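Local coordinates for protein glycosyl hydrolase, BNR repeat (PDB 3B7F) that is a seven-bladed beta-propeller with BNR repeats and is probably a glycosyl hydrolase related to the non-viral sialidases, at residues Met70-Arg75 / Gly91-Ala96; Val284-Gln287 / Val293-Phe296; Ala314-Arg319 / Trp325-Arg330. All coordinates share one frame; numbering follows the deposited sequence.

Contact 1 of 3, residues Met70-Arg75 / Gly91-Ala96; sequences MLMAAR and GNWTEA
Met72 lies over one face of the six-membered ring of Trp93 and Met70 meets it obliquely, linking the second and fourth strands of one propeller blade. Both methionines are modelled as selenomethionine. The two backbones are 8.7 Å apart at their nearest CA atoms, Leu71 and Trp93. Strand 81-86 runs between them, and the indole reaches across it.

The CH-pi contact comes from Met72. Its CG stands anti to the backbone N (chi1 172°), and the chain bends at the last torsion, chi3 -60°. This folds the methyl over the ring, with Met72 CE 3.8 Å from the ring centroid of Trp93 and nearly above it. The two side chains cross at about a right angle.

Two sulfur-aromatic contacts accompany it. Met72 SE is farther out over the same face, 4.8 Å from the Trp93 six-membered ring centroid. Met70 SE approaches obliquely, 5.2 Å from the centroid of Trp93.

Plain apolar packing completes the group. Met70 CB touches Trp93 CH2 at 3.6 Å, and Met72 CB lies 3.8 Å from Trp93 CZ3. No hydrogen bond links the two segments.

Ser86 OG, at the end of strand 81-86, bonds to Asn92 O; within the turn, Asp88 OD1 meets Asn92 N weakly. Ser86, Asp88 and Trp93 fit the Asp-box (BNR) motif, whose tryptophan packs its ring against the strands of its own blade.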
loop_
_atom_site.group_PDB
_atom_site.type_symbol
_atom_site.label_atom_id
_atom_site.label_comp_id
_atom_site.label_asym_id
_atom_site.label_seq_id
_atom_site.Cartn_x
_atom_site.Cartn_y
_atom_site.Cartn_z
HETATM N N MSE A 70 1.845 16.628 4.137
HETATM C CA MSE A 70 2.081 15.212 4.384
HETATM C C MSE A 70 1.366 14.746 5.632
HETATM O O MSE A 70 1.226 15.514 6.584
HETATM C CB MSE A 70 3.541 14.906 4.630
HETATM C CG MSE A 70 4.509 15.336 3.567
HETATM SE SE MSE A 70 6.234 14.489 3.964
HETATM C CE MSE A 70 7.138 15.319 2.494
ATOM N N LEU A 71 0.927 13.482 5.603
ATOM C CA LEU A 71 0.293 12.803 6.738
ATOM C C LEU A 71 1.118 11.580 7.071
ATOM O O LEU A 71 1.731 10.990 6.195
ATOM C CB LEU A 71 -1.167 12.419 6.488
ATOM C CG LEU A 71 -2.202 13.571 6.362
ATOM C CD1 LEU A 71 -3.609 13.016 6.384
ATOM C CD2 LEU A 71 -2.075 14.645 7.452
HETATM N N MSE A 72 1.158 11.265 8.361
HETATM C CA MSE A 72 1.907 10.163 8.921
HETATM C C MSE A 72 1.060 9.424 9.973
HETATM O O MSE A 72 0.744 10.001 10.989
HETATM C CB MSE A 72 3.170 10.714 9.571
HETATM C CG MSE A 72 3.961 9.682 10.368
HETATM SE SE MSE A 72 5.382 10.440 11.361
HETATM C CE MSE A 72 6.438 11.241 9.984
ATOM N N ALA A 73 0.686 8.173 9.703
ATOM C CA ALA A 73 -0.051 7.315 10.638
ATOM C C ALA A 73 0.959 6.784 11.680
ATOM O O ALA A 73 2.003 6.207 11.332
ATOM C CB ALA A 73 -0.759 6.165 9.865
ATOM N N ALA A 74 0.690 7.026 12.956
ATOM C CA ALA A 74 1.623 6.665 14.034
ATOM C C ALA A 74 0.908 6.257 15.306
ATOM O O ALA A 74 -0.262 6.604 15.503
ATOM C CB ALA A 74 2.556 7.835 14.335
ATOM N N ARG A 75 1.620 5.514 16.159
ATOM C CA ARG A 75 1.092 5.077 17.442
ATOM C C ARG A 75 1.959 5.554 18.610
ATOM O O ARG A 75 3.154 5.243 18.672
ATOM C CB ARG A 75 0.924 3.575 17.471
ATOM C CG ARG A 75 0.082 3.111 18.666
ATOM C CD ARG A 75 -0.909 2.037 18.294
ATOM N NE ARG A 75 -0.484 0.651 18.495
ATOM C CZ ARG A 75 0.183 -0.129 17.634
ATOM N NH1 ARG A 75 0.629 0.308 16.447
ATOM N NH2 ARG A 75 0.441 -1.393 17.987
ATOM N N GLY A 91 8.768 19.604 7.782
ATOM C CA GLY A 91 9.530 20.364 8.771
ATOM C C GLY A 91 8.903 20.541 10.148
ATOM O O GLY A 91 9.580 20.952 11.094
ATOM N N ASN A 92 7.605 20.313 10.253
ATOM C CA ASN A 92 6.867 20.409 11.497
ATOM C C ASN A 92 5.752 19.376 11.425
ATOM O O ASN A 92 5.146 19.195 10.363
ATOM C CB ASN A 92 6.244 21.791 11.684
ATOM C CG ASN A 92 7.249 22.876 12.087
ATOM O OD1 ASN A 92 8.120 22.661 12.926
ATOM N ND2 ASN A 92 7.076 24.074 11.524
ATOM N N TRP A 93 5.463 18.724 12.545
ATOM C CA TRP A 93 4.416 17.712 12.615
ATOM C C TRP A 93 3.479 18.054 13.774
ATOM O O TRP A 93 3.941 18.435 14.838
ATOM C CB TRP A 93 5.035 16.321 12.749
ATOM C CG TRP A 93 5.864 15.909 11.525
ATOM C CD1 TRP A 93 7.216 16.049 11.363
ATOM C CD2 TRP A 93 5.383 15.295 10.321
ATOM N NE1 TRP A 93 7.605 15.563 10.146
ATOM C CE2 TRP A 93 6.503 15.094 9.481
ATOM C CE3 TRP A 93 4.120 14.874 9.880
ATOM C CZ2 TRP A 93 6.394 14.507 8.215
ATOM C CZ3 TRP A 93 4.008 14.304 8.618
ATOM C CH2 TRP A 93 5.143 14.109 7.808
ATOM N N THR A 94 2.170 17.977 13.539
ATOM C CA THR A 94 1.163 18.241 14.571
ATOM C C THR A 94 0.215 17.060 14.626
ATOM O O THR A 94 -0.267 16.606 13.593
ATOM C CB THR A 94 0.365 19.533 14.304
ATOM O OG1 THR A 94 1.271 20.617 14.105
ATOM C CG2 THR A 94 -0.550 19.865 15.486
ATOM N N GLU A 95 -0.016 16.555 15.831
ATOM C CA GLU A 95 -0.957 15.453 16.055
ATOM C C GLU A 95 -2.392 15.893 15.737
ATOM O O GLU A 95 -2.715 17.074 15.864
ATOM C CB GLU A 95 -0.844 14.859 17.496
ATOM C CG GLU A 95 -1.348 15.700 18.707
ATOM C CD GLU A 95 -0.554 16.983 18.998
ATOM O OE1 GLU A 95 0.609 17.121 18.521
ATOM O OE2 GLU A 95 -1.112 17.865 19.704
ATOM N N ALA A 96 -3.223 14.931 15.318
ATOM C CA ALA A 96 -4.646 15.155 14.998
ATOM C C ALA A 96 -5.386 15.739 16.190
ATOM O O ALA A 96 -5.130 15.327 17.323
ATOM C CB ALA A 96 -5.336 13.843 14.555
#

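Contact 2 of 3, residues Val284-Gln287 / Val293-Phe296; sequences VVHQ and VWVF
Val284 and Trp294 form the antiparallel hydrogen-bonded pair of a beta hairpin. Its strands, 282-285 and 293-297, are the first two of a four-stranded propeller blade. Both backbone groups of the pair are satisfied by each other. Val284 N donates to Trp294 O at 3.1 Å, and Trp294 N donates to Val284 O at 2.9 Å. Val284 O also receives a CA-H...O contact from Val293 CA at 3.2 Å.

Val293 and Val295 bond through their backbones to Thr318 and Tyr316 on the third strand. His286 continues the hairpin by a backbone bond to Thr292, while its carbonyl O takes His240 NE2 and its ND1 is bonded to Arg288 N. Trp294 NE1 is bonded to Glu371 O, in a loop of the following blade, so the indole ties two blades together.

The benzene edge of the indole reaches back to the end of the first strand and to His286 just beyond it. With CG anti to its own carbonyl carbon (chi1 -67°), Trp294 brings CZ3 to 3.6 Å from His286 N. Its CH2 lies 3.9 Å from His286 CB and comes obliquely to the imidazole. Val284 CG1 packs on Trp294 CE3 at 4.0 Å. On the other face of the sheet, at the non-hydrogen-bonded pair, Val285 CG1 touches Val293 CG2 at 3.8 Å.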
loop_
_atom_site.group_PDB
_atom_site.type_symbol
_atom_site.label_atom_id
_atom_site.label_comp_id
_atom_site.label_asym_id
_atom_site.label_seq_id
_atom_site.Cartn_x
_atom_site.Cartn_y
_atom_site.Cartn_z
ATOM N N VAL A 284 2.994 -2.681 -7.347
ATOM C CA VAL A 284 3.224 -1.298 -7.787
ATOM C C VAL A 284 3.040 -1.231 -9.290
ATOM O O VAL A 284 3.473 -2.130 -9.982
ATOM C CB VAL A 284 4.676 -0.804 -7.388
ATOM C CG1 VAL A 284 5.029 0.509 -8.086
ATOM C CG2 VAL A 284 4.794 -0.675 -5.885
ATOM N N VAL A 285 2.412 -0.170 -9.785
ATOM C CA VAL A 285 2.178 0.012 -11.232
ATOM C C VAL A 285 2.996 1.175 -11.773
ATOM O O VAL A 285 3.260 2.116 -11.064
ATOM C CB VAL A 285 0.690 0.257 -11.546
ATOM C CG1 VAL A 285 -0.134 -0.740 -10.866
ATOM C CG2 VAL A 285 0.230 1.695 -11.130
ATOM N N HIS A 286 3.442 1.069 -13.018
ATOM C CA HIS A 286 4.158 2.141 -13.706
ATOM C C HIS A 286 3.127 3.273 -13.911
ATOM O O HIS A 286 2.046 3.028 -14.392
ATOM C CB HIS A 286 4.691 1.597 -15.028
ATOM C CG HIS A 286 5.558 2.537 -15.805
ATOM N ND1 HIS A 286 5.091 3.702 -16.371
ATOM C CD2 HIS A 286 6.850 2.433 -16.189
ATOM C CE1 HIS A 286 6.064 4.292 -17.039
ATOM N NE2 HIS A 286 7.139 3.532 -16.963
ATOM N N GLN A 287 3.456 4.493 -13.496
ATOM C CA GLN A 287 2.556 5.661 -13.613
ATOM C C GLN A 287 1.861 5.885 -14.963
ATOM O O GLN A 287 0.687 6.224 -15.001
ATOM C CB GLN A 287 3.320 6.944 -13.296
ATOM C CG GLN A 287 3.260 7.343 -11.852
ATOM C CD GLN A 287 1.921 7.913 -11.477
ATOM O OE1 GLN A 287 1.354 8.721 -12.212
ATOM N NE2 GLN A 287 1.407 7.496 -10.330
ATOM N N VAL A 293 3.955 -3.633 -14.112
ATOM C CA VAL A 293 3.655 -3.878 -12.700
ATOM C C VAL A 293 4.824 -4.632 -12.114
ATOM O O VAL A 293 5.458 -5.422 -12.824
ATOM C CB VAL A 293 2.299 -4.676 -12.563
ATOM C CG1 VAL A 293 2.156 -5.334 -11.226
ATOM C CG2 VAL A 293 1.097 -3.755 -12.850
ATOM N N TRP A 294 5.128 -4.349 -10.840
ATOM C CA TRP A 294 6.200 -4.990 -10.068
ATOM C C TRP A 294 5.628 -5.659 -8.829
ATOM O O TRP A 294 4.742 -5.085 -8.210
ATOM C CB TRP A 294 7.241 -3.959 -9.585
ATOM C CG TRP A 294 8.022 -3.341 -10.663
ATOM C CD1 TRP A 294 9.159 -3.821 -11.191
ATOM C CD2 TRP A 294 7.718 -2.137 -11.376
ATOM N NE1 TRP A 294 9.610 -2.997 -12.169
ATOM C CE2 TRP A 294 8.732 -1.963 -12.329
ATOM C CE3 TRP A 294 6.684 -1.189 -11.299
ATOM C CZ2 TRP A 294 8.772 -0.866 -13.197
ATOM C CZ3 TRP A 294 6.723 -0.088 -12.148
ATOM C CH2 TRP A 294 7.769 0.067 -13.084
ATOM N N VAL A 295 6.148 -6.849 -8.487
ATOM C CA VAL A 295 5.813 -7.584 -7.272
ATOM C C VAL A 295 7.125 -8.033 -6.559
ATOM O O VAL A 295 8.195 -7.914 -7.115
ATOM C CB VAL A 295 4.851 -8.817 -7.530
ATOM C CG1 VAL A 295 3.476 -8.316 -8.029
ATOM C CG2 VAL A 295 5.481 -9.894 -8.504
ATOM N N PHE A 296 7.017 -8.470 -5.304
ATOM C CA PHE A 296 8.142 -9.002 -4.537
ATOM C C PHE A 296 7.715 -10.373 -3.943
ATOM O O PHE A 296 7.195 -10.437 -2.819
ATOM C CB PHE A 296 8.610 -8.077 -3.429
ATOM C CG PHE A 296 9.935 -8.522 -2.834
ATOM C CD1 PHE A 296 9.992 -9.457 -1.791
ATOM C CD2 PHE A 296 11.149 -8.049 -3.381
ATOM C CE1 PHE A 296 11.236 -9.873 -1.283
ATOM C CE2 PHE A 296 12.369 -8.461 -2.881
ATOM C CZ PHE A 296 12.422 -9.366 -1.828
#

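Contact 3 of 3, residues Ala314-Arg319 / Trp325-Arg330; sequences AVYVTR and WQRQDR. With EDO (1,2-ethanediol), chain H.
Tyr316 lies against Arg327 across the beta hairpin of strands 315-318 and 326-328, the outer two of their propeller blade. The turn fits an Asp-box (BNR) motif, formed by Thr318, Asp320, Gly322 and Trp325. Four backbone hydrogen bonds join the pairs Val315-Gln328 and Val317-Gln326.

The face with Tyr316 and Arg327 is tight. Arg327 CA sits over the ring, 3.8 Å from the centroid of Tyr316. The arginine runs fully extended from there, with CG anti to its backbone N (chi1 -174°). Its NH1 therefore reaches the phenol and donates to Tyr316 OH at 2.9 Å, in the guanidinium plane. Ala314 CB covers one face of that group, 3.5 Å from Arg327 CZ. Asp329 OD2 makes a salt bridge to Arg327 NE at 2.8 Å. Next to the turn, Thr318 CB stands over the six-membered ring of Trp325, 3.7 Å from its centroid. Thr318 OG1 is bonded to Ser324 O and Gly322 N, while Trp325 NE1 is bonded to Ile268 O. The other face is close-packed at Gln328, whose NE2 lies 3.6 Å from Val317 CG1 and is bonded to Glu371 O and Glu373 OE2.

Only Gln326 and Arg319, near the turn, are looser. Here a water bridges Gln326 OE1 to Arg319 N. A 1,2-ethanediol, probably from the crystallisation liquor, takes a weak bond of 3.1 Å from Arg319 NE to its O2.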
loop_
_atom_site.group_PDB
_atom_site.type_symbol
_atom_site.label_atom_id
_atom_site.label_comp_id
_atom_site.label_asym_id
_atom_site.label_seq_id
_atom_site.Cartn_x
_atom_site.Cartn_y
_atom_site.Cartn_z
ATOM N N ALA A 314 14.245 -11.229 -5.074
ATOM C CA ALA A 314 14.044 -10.680 -6.388
ATOM C C ALA A 314 12.702 -9.988 -6.457
ATOM O O ALA A 314 11.744 -10.374 -5.796
ATOM C CB ALA A 314 14.144 -11.800 -7.501
ATOM N N VAL A 315 12.667 -8.956 -7.281
ATOM C CA VAL A 315 11.458 -8.283 -7.685
ATOM C C VAL A 315 11.120 -8.961 -9.015
ATOM O O VAL A 315 12.030 -9.414 -9.732
ATOM C CB VAL A 315 11.710 -6.749 -7.896
ATOM C CG1 VAL A 315 10.634 -6.094 -8.744
ATOM C CG2 VAL A 315 11.898 -6.041 -6.575
ATOM N N TYR A 316 9.836 -9.063 -9.358
ATOM C CA TYR A 316 9.460 -9.553 -10.693
ATOM C C TYR A 316 8.700 -8.444 -11.348
ATOM O O TYR A 316 7.880 -7.803 -10.709
ATOM C CB TYR A 316 8.649 -10.869 -10.678
ATOM C CG TYR A 316 9.527 -12.099 -10.655
ATOM C CD1 TYR A 316 10.235 -12.437 -9.510
ATOM C CD2 TYR A 316 9.688 -12.898 -11.789
ATOM C CE1 TYR A 316 11.062 -13.510 -9.464
ATOM C CE2 TYR A 316 10.512 -13.986 -11.748
ATOM C CZ TYR A 316 11.182 -14.302 -10.573
ATOM O OH TYR A 316 12.008 -15.396 -10.504
ATOM N N VAL A 317 9.007 -8.208 -12.626
ATOM C CA VAL A 317 8.299 -7.229 -13.437
ATOM C C VAL A 317 7.503 -7.939 -14.539
ATOM O O VAL A 317 7.866 -9.041 -14.962
ATOM C CB VAL A 317 9.285 -6.222 -14.103
ATOM C CG1 VAL A 317 10.110 -6.917 -15.172
ATOM C CG2 VAL A 317 8.548 -5.001 -14.696
ATOM N N THR A 318 6.392 -7.310 -14.946
ATOM C CA THR A 318 5.654 -7.669 -16.160
ATOM C C THR A 318 5.526 -6.351 -16.944
ATOM O O THR A 318 5.344 -5.324 -16.346
ATOM C CB THR A 318 4.258 -8.322 -15.929
ATOM O OG1 THR A 318 3.699 -8.671 -17.209
ATOM C CG2 THR A 318 3.276 -7.403 -15.149
ATOM N N ARG A 319 5.755 -6.387 -18.246
ATOM C CA ARG A 319 5.555 -5.238 -19.130
ATOM C C ARG A 319 4.445 -5.493 -20.154
ATOM O O ARG A 319 4.249 -4.700 -21.075
ATOM C CB ARG A 319 6.881 -4.895 -19.809
ATOM C CG ARG A 319 7.978 -4.510 -18.763
ATOM C CD ARG A 319 9.170 -3.834 -19.434
ATOM N NE ARG A 319 9.996 -3.054 -18.484
ATOM C CZ ARG A 319 11.034 -3.532 -17.800
ATOM N NH1 ARG A 319 11.443 -4.785 -17.928
ATOM N NH2 ARG A 319 11.674 -2.734 -16.976
ATOM N N TRP A 325 6.454 -12.684 -17.062
ATOM C CA TRP A 325 7.144 -12.084 -15.923
ATOM C C TRP A 325 8.636 -12.285 -16.065
ATOM O O TRP A 325 9.073 -13.343 -16.525
ATOM C CB TRP A 325 6.671 -12.717 -14.600
ATOM C CG TRP A 325 5.211 -12.477 -14.281
ATOM C CD1 TRP A 325 4.141 -13.265 -14.624
ATOM C CD2 TRP A 325 4.678 -11.375 -13.555
ATOM N NE1 TRP A 325 2.985 -12.724 -14.139
ATOM C CE2 TRP A 325 3.278 -11.559 -13.487
ATOM C CE3 TRP A 325 5.248 -10.242 -12.950
ATOM C CZ2 TRP A 325 2.436 -10.660 -12.818
ATOM C CZ3 TRP A 325 4.410 -9.342 -12.298
ATOM C CH2 TRP A 325 3.021 -9.554 -12.248
ATOM N N GLN A 326 9.408 -11.276 -15.670
ATOM C CA GLN A 326 10.876 -11.359 -15.691
ATOM C C GLN A 326 11.434 -11.084 -14.306
ATOM O O GLN A 326 10.933 -10.208 -13.588
ATOM C CB GLN A 326 11.506 -10.396 -16.702
ATOM C CG GLN A 326 11.241 -10.783 -18.193
ATOM C CD GLN A 326 9.815 -10.541 -18.618
ATOM O OE1 GLN A 326 9.227 -9.476 -18.312
ATOM N NE2 GLN A 326 9.219 -11.539 -19.297
ATOM N N ARG A 327 12.477 -11.831 -13.958
ATOM C CA ARG A 327 13.137 -11.720 -12.671
ATOM C C ARG A 327 14.070 -10.536 -12.718
ATOM O O ARG A 327 14.809 -10.385 -13.690
ATOM C CB ARG A 327 13.966 -12.985 -12.394
ATOM C CG ARG A 327 14.605 -13.053 -10.996
ATOM C CD ARG A 327 15.361 -14.366 -10.913
ATOM N NE ARG A 327 16.005 -14.550 -9.625
ATOM C CZ ARG A 327 15.381 -14.899 -8.502
ATOM N NH1 ARG A 327 14.078 -15.164 -8.458
ATOM N NH2 ARG A 327 16.089 -15.016 -7.415
ATOM N N GLN A 328 14.037 -9.729 -11.666
ATOM C CA GLN A 328 14.893 -8.603 -11.522
ATOM C C GLN A 328 15.629 -8.708 -10.195
ATOM O O GLN A 328 15.070 -8.424 -9.159
ATOM C CB GLN A 328 14.081 -7.337 -11.544
ATOM C CG GLN A 328 13.394 -7.058 -12.848
ATOM C CD GLN A 328 12.712 -5.688 -12.851
ATOM O OE1 GLN A 328 12.091 -5.289 -11.860
ATOM N NE2 GLN A 328 12.863 -4.944 -13.963
ATOM N N ASP A 329 16.899 -9.097 -10.257
ATOM C CA ASP A 329 17.758 -9.291 -9.082
ATOM C C ASP A 329 19.191 -8.769 -9.219
ATOM O O ASP A 329 20.009 -9.121 -8.372
ATOM C CB ASP A 329 17.804 -10.789 -8.695
ATOM C CG ASP A 329 18.397 -11.663 -9.783
ATOM O OD1 ASP A 329 18.948 -11.137 -10.754
ATOM O OD2 ASP A 329 18.272 -12.895 -9.701
ATOM N N ARG A 330 19.515 -7.942 -10.223
ATOM C CA ARG A 330 20.892 -7.427 -10.346
ATOM C C ARG A 330 21.164 -6.409 -9.254
ATOM O O ARG A 330 20.391 -5.447 -9.108
ATOM C CB ARG A 330 21.151 -6.746 -11.660
ATOM C CG ARG A 330 21.075 -7.620 -12.825
ATOM C CD ARG A 330 21.447 -6.834 -14.057
ATOM N NE ARG A 330 21.045 -7.578 -15.237
ATOM C CZ ARG A 330 21.787 -8.446 -15.917
ATOM N NH1 ARG A 330 23.051 -8.716 -15.601
ATOM N NH2 ARG A 330 21.232 -9.032 -16.969
HETATM C C1 EDO H . 7.860 1.110 -20.503
HETATM O O1 EDO H . 6.509 1.495 -20.199
HETATM C C2 EDO H . 8.472 0.182 -19.440
HETATM O O2 EDO H . 7.736 -1.041 -19.186
HETATM O O HOH W 1 6.677 -8.950 -19.331
HETATM O O HOH W 2 10.653 -7.472 -18.639
#

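How the contacts relate
From the N terminus, contact 1 comes first. It closes over the third strand of the second blade formed along the chain and ties strand 70-75 to the edge of that blade. Contacts 2 and 3 follow much later, each closing a hairpin across five residues. None of the three nests or crosses; they lie in series. Contacts 2 and 3 share one sheet, with strands 293-297 and 315-318 as neighbours. Backbone bonds between these two strands join the hairpins. Together the two contacts unite all four strands of that blade. Contact 1 lies across the propeller, its centre about 27 Å from that of contact 2 and 35 Å from that of contact 3.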